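PDB 1X0U: hypothetical methylmalonyl-CoA decarboxylase alpha subunit from Sulfolobus tokodaii, which is a hypothetical protein of the carboxyl transferase family, built on the crotonase-like (ClpP/crotonase) fold and modelled as a six-chain assembly. Local coordinates for residues Ile189-Asp194 and Gln240-Leu245. Residues are numbered along the deposited sequence; the frame is centred on the assembly and turned at random.
Sequences IMIKGD and QEAINL
I189 and I191 meet A242 and L245 where a helix covers one face of the first crotonase-like β-sheet of the chain. Strand 187-191 lies between strands 166-170 and 234-236, parallel to both, and helix 239-252 returns over it right after strand 234-236. The two short segments run almost antiparallel, at 167°, with their axes 8.5 Å apart. Where the backbones come nearest, CA of I189 to CA of A242 at 6.4 Å, the helix offers a methyl group. The CB of A242 is a small bump that fits the hollow between the two isoleucines, 4.1 Å from CG2 of I189 and 3.8 Å from CD1 of I191. I191 reaches it by a bent chain, its CD1 folded back toward the helix (chi2 80°). Nearly a turn further on, L245 also faces the strand and lays CD1 across the branched flank of I189. F234 also touches both I189 and L245, while I169 borders I191 and A242 from the other neighbouring strand. No hydrogen bond joins the two segments; the contact between them is purely apolar. CD1 of L245 lies 3.6 Å from CG2 of I189, but its 3.3 Å approach to CD1 of I189 is shorter than usual van der Waals contact and doubtful, perhaps reflecting how the leucine, off a rotamer at chi2 -123°, was modelled.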
ATOM      1  N   ILE A 189      35.020  11.362  -7.957  1.00 15.11           N
ATOM      2  CA  ILE A 189      35.784  12.333  -8.725  1.00 15.73           C
ATOM      3  C   ILE A 189      37.066  12.530  -7.918  1.00 17.07           C
ATOM      4  O   ILE A 189      37.023  12.929  -6.755  1.00 16.86           O
ATOM      5  CB  ILE A 189      35.046  13.662  -8.830  1.00 16.48           C
ATOM      6  CG1 ILE A 189      33.726  13.451  -9.581  1.00 16.53           C
ATOM      7  CG2 ILE A 189      35.942  14.694  -9.511  1.00 15.03           C
ATOM      8  CD1 ILE A 189      32.756  14.607  -9.469  1.00 15.71           C
ATOM      9  N   MET A 190      38.200  12.233  -8.536  1.00 16.51           N
ATOM     10  CA  MET A 190      39.480  12.330  -7.864  1.00 16.18           C
ATOM     11  C   MET A 190      40.466  13.205  -8.622  1.00 16.43           C
ATOM     12  O   MET A 190      40.475  13.220  -9.852  1.00 16.86           O
ATOM     13  CB  MET A 190      40.062  10.925  -7.700  1.00 15.84           C
ATOM     14  CG  MET A 190      41.349  10.864  -6.910  1.00 14.97           C
ATOM     15  SD  MET A 190      41.738   9.164  -6.517  1.00 19.67           S
ATOM     16  CE  MET A 190      43.408   9.319  -5.919  1.00 13.96           C
ATOM     17  N   ILE A 191      41.294  13.930  -7.876  1.00 16.42           N
ATOM     18  CA  ILE A 191      42.307  14.803  -8.464  1.00 17.91           C
ATOM     19  C   ILE A 191      43.616  14.026  -8.562  1.00 18.29           C
ATOM     20  O   ILE A 191      43.962  13.275  -7.655  1.00 17.73           O
ATOM     21  CB  ILE A 191      42.554  16.057  -7.592  1.00 17.82           C
ATOM     22  CG1 ILE A 191      41.257  16.855  -7.428  1.00 19.84           C
ATOM     23  CG2 ILE A 191      43.630  16.941  -8.233  1.00 17.82           C
ATOM     24  CD1 ILE A 191      40.317  16.307  -6.396  1.00 19.35           C
ATOM     25  N   LYS A 192      44.338  14.173  -9.666  1.00 20.80           N
ATOM     26  CA  LYS A 192      45.602  13.460  -9.769  1.00 23.46           C
ATOM     27  C   LYS A 192      46.713  14.357  -9.261  1.00 22.37           C
ATOM     28  O   LYS A 192      46.724  15.552  -9.521  1.00 23.63           O
ATOM     29  CB  LYS A 192      45.890  12.975 -11.206  1.00 26.05           C
ATOM     30  CG  LYS A 192      45.399  13.852 -12.348  1.00 29.47           C
ATOM     31  CD  LYS A 192      45.392  13.035 -13.652  1.00 31.58           C
ATOM     32  CE  LYS A 192      44.725  13.767 -14.823  1.00 31.33           C
ATOM     33  NZ  LYS A 192      45.682  14.610 -15.600  1.00 33.52           N
ATOM     34  N   GLY A 193      47.624  13.764  -8.503  1.00 21.47           N
ATOM     35  CA  GLY A 193      48.730  14.505  -7.937  1.00 18.91           C
ATOM     36  C   GLY A 193      49.338  13.722  -6.792  1.00 17.60           C
ATOM     37  O   GLY A 193      48.759  12.742  -6.306  1.00 16.83           O
ATOM     38  N   ASP A 194      50.507  14.165  -6.353  1.00 17.52           N
ATOM     39  CA  ASP A 194      51.223  13.517  -5.265  1.00 15.86           C
ATOM     40  C   ASP A 194      50.394  13.389  -3.994  1.00 15.09           C
ATOM     41  O   ASP A 194      50.501  12.391  -3.286  1.00 15.97           O
ATOM     42  CB  ASP A 194      52.498  14.298  -4.941  1.00 14.62           C
ATOM     43  CG  ASP A 194      53.285  13.662  -3.823  1.00 14.30           C
ATOM     44  OD1 ASP A 194      53.850  12.572  -4.044  1.00 16.28           O
ATOM     45  OD2 ASP A 194      53.326  14.240  -2.719  1.00 15.43           O
ATOM     46  N   GLN A 240      39.533  22.861  -8.240  1.00 16.23           N
ATOM     47  CA  GLN A 240      38.546  23.755  -8.829  1.00 17.03           C
ATOM     48  C   GLN A 240      37.804  22.968  -9.904  1.00 16.69           C
ATOM     49  O   GLN A 240      36.587  23.092 -10.046  1.00 15.30           O
ATOM     50  CB  GLN A 240      39.206  24.977  -9.467  1.00 19.66           C
ATOM     51  CG  GLN A 240      38.206  25.930 -10.135  1.00 24.59           C
ATOM     52  CD  GLN A 240      37.291  26.637  -9.138  1.00 29.85           C
ATOM     53  OE1 GLN A 240      36.068  26.681  -9.313  1.00 31.94           O
ATOM     54  NE2 GLN A 240      37.884  27.203  -8.090  1.00 31.77           N
ATOM     55  N   GLU A 241      38.547  22.165 -10.670  1.00 18.11           N
ATOM     56  CA  GLU A 241      37.940  21.349 -11.720  1.00 17.42           C
ATOM     57  C   GLU A 241      37.049  20.265 -11.102  1.00 16.61           C
ATOM     58  O   GLU A 241      35.976  19.964 -11.617  1.00 18.54           O
ATOM     59  CB  GLU A 241      39.023  20.724 -12.615  1.00 20.09           C
ATOM     60  CG  GLU A 241      39.634  21.701 -13.644  1.00 24.64           C
ATOM     61  CD  GLU A 241      40.774  21.102 -14.485  1.00 28.30           C
ATOM     62  OE1 GLU A 241      41.254  21.799 -15.405  1.00 30.38           O
ATOM     63  OE2 GLU A 241      41.195  19.951 -14.236  1.00 30.87           O
ATOM     64  N   ALA A 242      37.489  19.688  -9.993  1.00 14.89           N
ATOM     65  CA  ALA A 242      36.703  18.667  -9.316  1.00 12.86           C
ATOM     66  C   ALA A 242      35.341  19.234  -8.925  1.00 12.87           C
ATOM     67  O   ALA A 242      34.318  18.594  -9.156  1.00 13.16           O
ATOM     68  CB  ALA A 242      37.434  18.172  -8.068  1.00 11.27           C
ATOM     69  N   ILE A 243      35.314  20.437  -8.356  1.00 13.20           N
ATOM     70  CA  ILE A 243      34.032  20.992  -7.952  1.00 15.40           C
ATOM     71  C   ILE A 243      33.205  21.528  -9.126  1.00 14.03           C
ATOM     72  O   ILE A 243      31.979  21.529  -9.056  1.00 13.83           O
ATOM     73  CB  ILE A 243      34.178  22.064  -6.809  1.00 14.57           C
ATOM     74  CG1 ILE A 243      33.992  23.477  -7.339  1.00 17.21           C
ATOM     75  CG2 ILE A 243      35.501  21.902  -6.101  1.00 17.84           C
ATOM     76  CD1 ILE A 243      32.539  23.924  -7.351  1.00 17.54           C
ATOM     77  N   ASN A 244      33.847  21.986 -10.195  1.00 13.86           N
ATOM     78  CA  ASN A 244      33.071  22.450 -11.347  1.00 15.15           C
ATOM     79  C   ASN A 244      32.440  21.211 -11.956  1.00 14.21           C
ATOM     80  O   ASN A 244      31.315  21.247 -12.430  1.00 14.57           O
ATOM     81  CB  ASN A 244      33.944  23.119 -12.415  1.00 14.87           C
ATOM     82  CG  ASN A 244      34.271  24.553 -12.088  1.00 16.88           C
ATOM     83  OD1 ASN A 244      33.553  25.214 -11.339  1.00 18.55           O
ATOM     84  ND2 ASN A 244      35.351  25.053 -12.667  1.00 14.38           N
ATOM     85  N   LEU A 245      33.185  20.112 -11.932  1.00 13.16           N
ATOM     86  CA  LEU A 245      32.705  18.858 -12.481  1.00 14.81           C
ATOM     87  C   LEU A 245      31.511  18.382 -11.645  1.00 15.08           C
ATOM     88  O   LEU A 245      30.494  17.979 -12.204  1.00 15.59           O
ATOM     89  CB  LEU A 245      33.831  17.815 -12.462  1.00 16.72           C
ATOM     90  CG  LEU A 245      33.819  16.548 -13.334  1.00 20.47           C
ATOM     91  CD1 LEU A 245      33.929  15.337 -12.440  1.00 21.80           C
ATOM     92  CD2 LEU A 245      32.575  16.469 -14.195  1.00 21.94           C
TER